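PDB 5K04: uncharacterized protein from Candida albicans, which probably serves as the non-catalytic, auxiliary subunit of the NatB N-terminal acetyltransferase complex, a helical scaffold that holds the catalytic subunit NAT3. Local coordinates for residues Lys174-Leu179 against Ile188-Leu193; His145-Ala150 against Gly487-Leu492. All blocks are in the same frame, centred on the assembly; numbering follows the deposited sequence.

Contact 1 (Lys174-Leu179 against Ile188-Leu193)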
ATOM      1  N   LYS A 174       2.156 -33.764 -10.764  1.00 50.19           N
ATOM      2  CA  LYS A 174       2.825 -34.690 -11.671  1.00 48.15           C
ATOM      3  C   LYS A 174       3.958 -34.009 -12.436  1.00 35.68           C
ATOM      4  O   LYS A 174       4.989 -34.630 -12.704  1.00 26.86           O
ATOM      5  CB  LYS A 174       1.778 -35.290 -12.614  1.00 57.74           C
ATOM      6  CG  LYS A 174       2.306 -35.998 -13.836  1.00 76.31           C
ATOM      7  CD  LYS A 174       1.144 -36.378 -14.748  1.00 93.02           C
ATOM      8  CE  LYS A 174       0.239 -35.174 -15.030  1.00102.06           C
ATOM      9  NZ  LYS A 174      -1.025 -35.545 -15.745  1.00106.77           N
ATOM     10  N   LEU A 175       3.782 -32.739 -12.800  1.00 42.14           N
ATOM     11  CA  LEU A 175       4.868 -31.977 -13.416  1.00 44.97           C
ATOM     12  C   LEU A 175       6.061 -31.861 -12.481  1.00 43.70           C
ATOM     13  O   LEU A 175       7.213 -31.988 -12.910  1.00 24.48           O
ATOM     14  CB  LEU A 175       4.383 -30.577 -13.787  1.00 42.25           C
ATOM     15  CG  LEU A 175       3.474 -30.473 -14.997  1.00 39.90           C
ATOM     16  CD1 LEU A 175       2.764 -29.152 -14.979  1.00 41.61           C
ATOM     17  CD2 LEU A 175       4.301 -30.645 -16.264  1.00 36.67           C
ATOM     18  N   MET A 176       5.799 -31.592 -11.195  1.00 43.11           N
ATOM     19  CA  MET A 176       6.875 -31.454 -10.218  1.00 36.95           C
ATOM     20  C   MET A 176       7.541 -32.797  -9.939  1.00 41.36           C
ATOM     21  O   MET A 176       8.771 -32.881  -9.855  1.00 28.31           O
ATOM     22  CB  MET A 176       6.343 -30.811  -8.922  1.00 32.41           C
ATOM     23  CG  MET A 176       5.985 -29.280  -9.078  1.00 32.39           C
ATOM     24  SD  MET A 176       7.225 -28.320  -9.881  1.00 22.25           S
ATOM     25  CE  MET A 176       8.512 -28.743  -8.753  1.00 36.30           C
ATOM     26  N   GLU A 177       6.744 -33.866  -9.816  1.00 46.28           N
ATOM     27  CA  GLU A 177       7.322 -35.191  -9.629  1.00 42.78           C
ATOM     28  C   GLU A 177       8.272 -35.533 -10.772  1.00 41.56           C
ATOM     29  O   GLU A 177       9.313 -36.160 -10.542  1.00 31.02           O
ATOM     30  CB  GLU A 177       6.197 -36.230  -9.459  1.00 44.84           C
ATOM     31  CG  GLU A 177       5.468 -36.089  -8.076  1.00 47.91           C
ATOM     32  CD  GLU A 177       4.147 -36.871  -7.914  1.00 47.31           C
ATOM     33  OE1 GLU A 177       3.635 -37.458  -8.899  1.00 39.10           O
ATOM     34  OE2 GLU A 177       3.622 -36.889  -6.768  1.00 40.31           O
ATOM     35  N   GLY A 178       7.983 -35.054 -11.991  1.00 50.91           N
ATOM     36  CA  GLY A 178       8.861 -35.269 -13.141  1.00 44.61           C
ATOM     37  C   GLY A 178      10.239 -34.626 -13.023  1.00 45.16           C
ATOM     38  O   GLY A 178      11.141 -34.991 -13.786  1.00 31.65           O
ATOM     39  N   LEU A 179      10.422 -33.693 -12.084  1.00 49.20           N
ATOM     40  CA  LEU A 179      11.664 -32.939 -11.924  1.00 46.43           C
ATOM     41  C   LEU A 179      12.551 -33.482 -10.813  1.00 50.54           C
ATOM     42  O   LEU A 179      13.626 -32.927 -10.567  1.00 48.14           O
ATOM     43  CB  LEU A 179      11.357 -31.470 -11.649  1.00 41.25           C
ATOM     44  CG  LEU A 179      10.544 -30.817 -12.766  1.00 48.12           C
ATOM     45  CD1 LEU A 179      10.186 -29.375 -12.417  1.00 42.07           C
ATOM     46  CD2 LEU A 179      11.326 -30.898 -14.076  1.00 44.64           C
ATOM     47  N   ILE A 188      11.120 -27.487  -4.258  1.00 37.92           N
ATOM     48  CA  ILE A 188      10.406 -28.208  -3.209  1.00 38.43           C
ATOM     49  C   ILE A 188       9.172 -27.426  -2.775  1.00 35.98           C
ATOM     50  O   ILE A 188       8.083 -27.995  -2.622  1.00 25.43           O
ATOM     51  CB  ILE A 188      11.356 -28.494  -2.029  1.00 40.49           C
ATOM     52  CG1 ILE A 188      12.478 -29.453  -2.462  1.00 40.44           C
ATOM     53  CG2 ILE A 188      10.589 -29.050  -0.848  1.00 41.52           C
ATOM     54  CD1 ILE A 188      13.553 -29.697  -1.400  1.00 32.38           C
ATOM     55  N   TYR A 189       9.314 -26.106  -2.608  1.00 43.47           N
ATOM     56  CA  TYR A 189       8.162 -25.270  -2.276  1.00 37.20           C
ATOM     57  C   TYR A 189       7.023 -25.477  -3.279  1.00 35.18           C
ATOM     58  O   TYR A 189       5.879 -25.737  -2.885  1.00 23.98           O
ATOM     59  CB  TYR A 189       8.592 -23.799  -2.210  1.00 33.66           C
ATOM     60  CG  TYR A 189       7.436 -22.809  -2.124  1.00 33.45           C
ATOM     61  CD1 TYR A 189       6.805 -22.536  -0.903  1.00 32.56           C
ATOM     62  CD2 TYR A 189       6.979 -22.140  -3.268  1.00 28.31           C
ATOM     63  CE1 TYR A 189       5.726 -21.636  -0.827  1.00 33.02           C
ATOM     64  CE2 TYR A 189       5.922 -21.220  -3.199  1.00 35.17           C
ATOM     65  CZ  TYR A 189       5.297 -20.985  -1.980  1.00 39.59           C
ATOM     66  OH  TYR A 189       4.263 -20.101  -1.914  1.00 37.15           O
ATOM     67  N   VAL A 190       7.328 -25.400  -4.584  1.00 39.89           N
ATOM     68  CA  VAL A 190       6.287 -25.517  -5.605  1.00 38.80           C
ATOM     69  C   VAL A 190       5.551 -26.835  -5.454  1.00 37.12           C
ATOM     70  O   VAL A 190       4.317 -26.891  -5.503  1.00 34.64           O
ATOM     71  CB  VAL A 190       6.882 -25.386  -7.022  1.00 36.86           C
ATOM     72  CG1 VAL A 190       5.793 -25.635  -8.078  1.00 30.41           C
ATOM     73  CG2 VAL A 190       7.469 -24.014  -7.224  1.00 32.83           C
ATOM     74  N   TYR A 191       6.313 -27.919  -5.277  1.00 40.20           N
ATOM     75  CA  TYR A 191       5.738 -29.246  -5.099  1.00 37.07           C
ATOM     76  C   TYR A 191       4.734 -29.253  -3.944  1.00 38.54           C
ATOM     77  O   TYR A 191       3.624 -29.780  -4.082  1.00 24.56           O
ATOM     78  CB  TYR A 191       6.877 -30.259  -4.878  1.00 32.31           C
ATOM     79  CG  TYR A 191       6.464 -31.706  -4.912  1.00 37.54           C
ATOM     80  CD1 TYR A 191       5.526 -32.155  -5.821  1.00 39.43           C
ATOM     81  CD2 TYR A 191       7.019 -32.632  -4.039  1.00 41.55           C
ATOM     82  CE1 TYR A 191       5.130 -33.477  -5.846  1.00 36.48           C
ATOM     83  CE2 TYR A 191       6.633 -33.969  -4.069  1.00 38.68           C
ATOM     84  CZ  TYR A 191       5.692 -34.387  -4.969  1.00 37.05           C
ATOM     85  OH  TYR A 191       5.312 -35.721  -5.000  1.00 32.83           O
ATOM     86  N   THR A 192       5.099 -28.637  -2.801  1.00 42.70           N
ATOM     87  CA  THR A 192       4.218 -28.639  -1.630  1.00 36.71           C
ATOM     88  C   THR A 192       2.894 -27.943  -1.899  1.00 36.84           C
ATOM     89  O   THR A 192       1.924 -28.189  -1.175  1.00 27.45           O
ATOM     90  CB  THR A 192       4.872 -27.957  -0.434  1.00 32.01           C
ATOM     91  OG1 THR A 192       5.069 -26.575  -0.733  1.00 22.49           O
ATOM     92  CG2 THR A 192       6.202 -28.618  -0.081  1.00 35.40           C
ATOM     93  N   LEU A 193       2.825 -27.084  -2.923  1.00 42.03           N
ATOM     94  CA  LEU A 193       1.563 -26.412  -3.222  1.00 38.28           C
ATOM     95  C   LEU A 193       0.474 -27.385  -3.658  1.00 36.76           C
ATOM     96  O   LEU A 193      -0.700 -27.018  -3.645  1.00 32.21           O
ATOM     97  CB  LEU A 193       1.765 -25.350  -4.305  1.00 35.80           C
ATOM     98  CG  LEU A 193       2.807 -24.273  -3.985  1.00 41.77           C
ATOM     99  CD1 LEU A 193       3.087 -23.453  -5.239  1.00 36.19           C
ATOM    100  CD2 LEU A 193       2.335 -23.374  -2.817  1.00 33.73           C
TER
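Met-176 lies against both Val-190 and Tyr-191, dividing its length between them. Its root meets the tyrosine, with CB 3.5 Å from CD1 of Tyr-191 at an oblique angle to the ring. Its outer half serves the valine. The bend at chi2 (-48°) turns SD toward Val-190, where it lies 3.5 Å from CG1, and a further bend curls the terminal CE. The two side chains cross at about a right angle.

The polar part of the contact lies farther out along the same ring. With its CG anti to the backbone N (chi1 -170°), Tyr-191 reaches over to Glu-177, and its OH donates a 2.7 Å hydrogen bond to Glu-177 OE2. The acceptor lies in the ring plane and offers its anti lone pair, while the carboxylate is turned 67° from the ring. Glu-177 CG comes obliquely to the same end of the ring, 3.5 Å from Tyr-191 CE1.

The contact joins helices 162-177 and 185-192 across the short connection between them, where Phe-182 meets the Tyr-191 ring. Helix 143-157 supports Met-176 through Leu-147 and Ala-150, helix 489-503 reaches Val-190 through Phe-489, and helix 213-225 packs on Ile-188 and Thr-192.

Contact 2 (His145-Ala150 against Gly487-Leu492)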
ATOM      1  N   HIS A 145      10.871 -23.863 -17.366  1.00 45.22           N
ATOM      2  CA  HIS A 145       9.548 -23.735 -17.976  1.00 43.27           C
ATOM      3  C   HIS A 145       8.564 -24.742 -17.401  1.00 41.10           C
ATOM      4  O   HIS A 145       7.371 -24.441 -17.276  1.00 30.64           O
ATOM      5  CB  HIS A 145       9.651 -23.891 -19.494  1.00 33.52           C
ATOM      6  CG  HIS A 145      10.410 -22.779 -20.143  1.00 46.94           C
ATOM      7  ND1 HIS A 145      10.852 -22.834 -21.447  1.00 52.08           N
ATOM      8  CD2 HIS A 145      10.818 -21.583 -19.655  1.00 45.95           C
ATOM      9  CE1 HIS A 145      11.511 -21.725 -21.731  1.00 47.50           C
ATOM     10  NE2 HIS A 145      11.505 -20.951 -20.661  1.00 49.98           N
ATOM     11  N   THR A 146       9.036 -25.945 -17.061  1.00 47.72           N
ATOM     12  CA  THR A 146       8.157 -26.903 -16.397  1.00 46.89           C
ATOM     13  C   THR A 146       7.712 -26.373 -15.038  1.00 38.92           C
ATOM     14  O   THR A 146       6.546 -26.521 -14.642  1.00 28.61           O
ATOM     15  CB  THR A 146       8.874 -28.248 -16.272  1.00 39.94           C
ATOM     16  OG1 THR A 146       9.279 -28.680 -17.575  1.00 27.35           O
ATOM     17  CG2 THR A 146       7.945 -29.283 -15.657  1.00 41.05           C
ATOM     18  N   LEU A 147       8.627 -25.718 -14.325  1.00 41.10           N
ATOM     19  CA  LEU A 147       8.298 -25.124 -13.036  1.00 41.97           C
ATOM     20  C   LEU A 147       7.268 -24.013 -13.195  1.00 37.72           C
ATOM     21  O   LEU A 147       6.313 -23.927 -12.416  1.00 22.65           O
ATOM     22  CB  LEU A 147       9.576 -24.590 -12.376  1.00 42.60           C
ATOM     23  CG  LEU A 147      10.536 -25.678 -11.899  1.00 42.51           C
ATOM     24  CD1 LEU A 147      11.974 -25.189 -11.785  1.00 33.63           C
ATOM     25  CD2 LEU A 147      10.049 -26.169 -10.543  1.00 41.07           C
ATOM     26  N   TRP A 148       7.475 -23.136 -14.188  1.00 43.01           N
ATOM     27  CA  TRP A 148       6.502 -22.098 -14.528  1.00 41.07           C
ATOM     28  C   TRP A 148       5.107 -22.686 -14.681  1.00 38.92           C
ATOM     29  O   TRP A 148       4.146 -22.263 -14.025  1.00 23.85           O
ATOM     30  CB  TRP A 148       6.913 -21.413 -15.836  1.00 34.20           C
ATOM     31  CG  TRP A 148       8.109 -20.507 -15.716  1.00 42.32           C
ATOM     32  CD1 TRP A 148       8.912 -20.345 -14.624  1.00 37.70           C
ATOM     33  CD2 TRP A 148       8.619 -19.611 -16.726  1.00 39.52           C
ATOM     34  NE1 TRP A 148       9.896 -19.407 -14.892  1.00 39.55           N
ATOM     35  CE2 TRP A 148       9.735 -18.938 -16.168  1.00 41.47           C
ATOM     36  CE3 TRP A 148       8.238 -19.313 -18.040  1.00 37.13           C
ATOM     37  CZ2 TRP A 148      10.482 -18.001 -16.886  1.00 40.06           C
ATOM     38  CZ3 TRP A 148       8.980 -18.376 -18.759  1.00 39.35           C
ATOM     39  CH2 TRP A 148      10.092 -17.735 -18.177  1.00 41.37           C
ATOM     40  N   TYR A 149       5.002 -23.679 -15.563  1.00 39.91           N
ATOM     41  CA  TYR A 149       3.730 -24.315 -15.869  1.00 42.11           C
ATOM     42  C   TYR A 149       3.092 -24.884 -14.606  1.00 40.27           C
ATOM     43  O   TYR A 149       1.910 -24.648 -14.340  1.00 32.62           O
ATOM     44  CB  TYR A 149       3.993 -25.390 -16.919  1.00 36.86           C
ATOM     45  CG  TYR A 149       2.782 -26.003 -17.547  1.00 41.71           C
ATOM     46  CD1 TYR A 149       1.596 -25.280 -17.673  1.00 44.29           C
ATOM     47  CD2 TYR A 149       2.819 -27.315 -18.029  1.00 42.26           C
ATOM     48  CE1 TYR A 149       0.472 -25.842 -18.265  1.00 47.84           C
ATOM     49  CE2 TYR A 149       1.690 -27.891 -18.632  1.00 44.60           C
ATOM     50  CZ  TYR A 149       0.520 -27.146 -18.749  1.00 44.31           C
ATOM     51  OH  TYR A 149      -0.602 -27.692 -19.330  1.00 30.67           O
ATOM     52  N   ALA A 150       3.891 -25.589 -13.792  1.00 44.39           N
ATOM     53  CA  ALA A 150       3.416 -26.172 -12.537  1.00 44.01           C
ATOM     54  C   ALA A 150       2.968 -25.097 -11.559  1.00 37.90           C
ATOM     55  O   ALA A 150       1.898 -25.195 -10.939  1.00 26.29           O
ATOM     56  CB  ALA A 150       4.528 -27.015 -11.906  1.00 27.13           C
ATOM     57  N   GLY A 487      13.527 -18.464 -10.962  1.00 52.37           N
ATOM     58  CA  GLY A 487      13.152 -19.362  -9.881  1.00 46.29           C
ATOM     59  C   GLY A 487      12.607 -19.097  -8.506  1.00 36.40           C
ATOM     60  O   GLY A 487      12.697 -19.963  -7.637  1.00 29.75           O
ATOM     61  N   VAL A 488      12.083 -17.889  -8.283  1.00 36.62           N
ATOM     62  CA  VAL A 488      11.814 -17.427  -6.927  1.00 41.53           C
ATOM     63  C   VAL A 488      10.328 -17.549  -6.637  1.00 35.93           C
ATOM     64  O   VAL A 488       9.647 -16.563  -6.325  1.00 26.91           O
ATOM     65  CB  VAL A 488      12.318 -15.990  -6.730  1.00 50.01           C
ATOM     66  CG1 VAL A 488      12.632 -15.750  -5.267  1.00 41.91           C
ATOM     67  CG2 VAL A 488      13.558 -15.755  -7.584  1.00 55.06           C
ATOM     68  N   PHE A 489       9.831 -18.786  -6.707  1.00 41.15           N
ATOM     69  CA  PHE A 489       8.403 -19.048  -6.545  1.00 38.76           C
ATOM     70  C   PHE A 489       7.920 -18.742  -5.125  1.00 34.79           C
ATOM     71  O   PHE A 489       6.745 -18.402  -4.935  1.00 35.01           O
ATOM     72  CB  PHE A 489       8.137 -20.496  -6.954  1.00 45.08           C
ATOM     73  CG  PHE A 489       8.658 -20.826  -8.334  1.00 41.29           C
ATOM     74  CD1 PHE A 489       7.985 -20.387  -9.456  1.00 40.30           C
ATOM     75  CD2 PHE A 489       9.832 -21.530  -8.501  1.00 37.72           C
ATOM     76  CE1 PHE A 489       8.467 -20.651 -10.710  1.00 37.39           C
ATOM     77  CE2 PHE A 489      10.313 -21.805  -9.743  1.00 38.03           C
ATOM     78  CZ  PHE A 489       9.634 -21.363 -10.856  1.00 40.75           C
ATOM     79  N   ASN A 490       8.820 -18.850  -4.129  1.00 41.39           N
ATOM     80  CA  ASN A 490       8.674 -18.362  -2.748  1.00 46.70           C
ATOM     81  C   ASN A 490       8.035 -16.983  -2.618  1.00 41.52           C
ATOM     82  O   ASN A 490       7.407 -16.681  -1.599  1.00 32.40           O
ATOM     83  CB  ASN A 490      10.057 -18.277  -2.063  1.00 37.61           C
ATOM     84  CG  ASN A 490      10.344 -19.480  -1.249  1.00 51.97           C
ATOM     85  OD1 ASN A 490       9.430 -20.221  -0.902  1.00 66.40           O
ATOM     86  ND2 ASN A 490      11.604 -19.697  -0.921  1.00 53.75           N
ATOM     87  N   LYS A 491       8.261 -16.123  -3.614  1.00 40.21           N
ATOM     88  CA  LYS A 491       7.936 -14.710  -3.535  1.00 38.13           C
ATOM     89  C   LYS A 491       7.061 -14.238  -4.674  1.00 34.22           C
ATOM     90  O   LYS A 491       6.577 -13.099  -4.627  1.00 27.13           O
ATOM     91  CB  LYS A 491       9.224 -13.871  -3.542  1.00 39.92           C
ATOM     92  CG  LYS A 491      10.302 -14.330  -2.566  1.00 39.87           C
ATOM     93  CD  LYS A 491       9.849 -14.172  -1.100  1.00 34.71           C
ATOM     94  CE  LYS A 491      11.033 -14.368  -0.123  1.00 39.20           C
ATOM     95  NZ  LYS A 491      10.573 -14.491   1.294  1.00 41.21           N
ATOM     96  N   LEU A 492       6.871 -15.072  -5.703  1.00 43.84           N
ATOM     97  CA  LEU A 492       6.246 -14.634  -6.946  1.00 44.12           C
ATOM     98  C   LEU A 492       4.807 -14.199  -6.727  1.00 40.29           C
ATOM     99  O   LEU A 492       4.391 -13.130  -7.196  1.00 26.94           O
ATOM    100  CB  LEU A 492       6.302 -15.762  -7.974  1.00 39.97           C
ATOM    101  CG  LEU A 492       7.365 -15.559  -9.043  1.00 45.59           C
ATOM    102  CD1 LEU A 492       7.323 -16.680 -10.076  1.00 50.18           C
ATOM    103  CD2 LEU A 492       7.198 -14.163  -9.697  1.00 36.67           C
TER
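The indole NE1 of Trp-148 donates a hydrogen bond to the carbonyl O of Phe-484, in the last turn of helix 456-485, whose ring also makes an edge-to-face contact with the indole; the adjacent CD1 of the same indole meets Phe-489. No hydrogen bond joins the two segments themselves, and their contact is made by three hydrophobic side chains. Phe-489 points toward helix 143-157 and places the outer end of its ring between Leu-147 and Trp-148. CZ lies 3.6 Å from Leu-147 CB, which approaches obliquely. Trp-148 CD1 stands 4.0 Å from Phe-489 CE1, and here the rings meet edge against edge, each near the plane of the other, while the side chains run at about a right angle.

Trp-148 leaves its backbone pointing away from the other segment. Its chi1 of -72° sets CG beside the backbone N, and the ring then extends until its CD1 corner reaches the phenylalanine. One face carries His-145, whose CD2 sits 3.7 Å above the indole plane, displaced toward the rim.

The second segment includes the turn between two helices. Gly-487 ends helix 456-485 in a Schellman motif, with a positive phi of 76°, and helix 489-503 follows directly. Two helices joined by a short Schellman-capped turn are consistent with the family's assignment to the TPR clan. Phe-489 packs on helix 143-157 although the two segments lie 337 residues apart at their closest ends.

Residues on both sides of Phe-489 meet the NAT3 chain: Lys-491 NZ is hydrogen-bonded to Phe-7 O of the NAT3 chain, Asn-490 O accepts a bond from Gln-8 NE2 of that chain, and Val-488 packs on its Leu-36.

Both contacts are buried, and their centres lie about 10 Å apart on one side of the chain's centre, so they form neighbouring parts of one helical assembly. Contact 1 is local, joining consecutive helices, and its segments lie nine residues apart; contact 2 spans 337 residues and draws a much later turn onto helix 143-157. They meet directly: Met-176 CE is 3.5 Å from Leu-147 CD2, and Tyr-189 CE2 lies 3.4 Å from Phe-489 O. Their chemistry differs with position. Contact 1, farther from the centre, adds a tyrosine-carboxylate bond at the partly exposed Glu-177, whereas contact 2 is wholly apolar between its segments; the NAT3 hydrogen bonds come from Asn-490 and Lys-491, just after Phe-489.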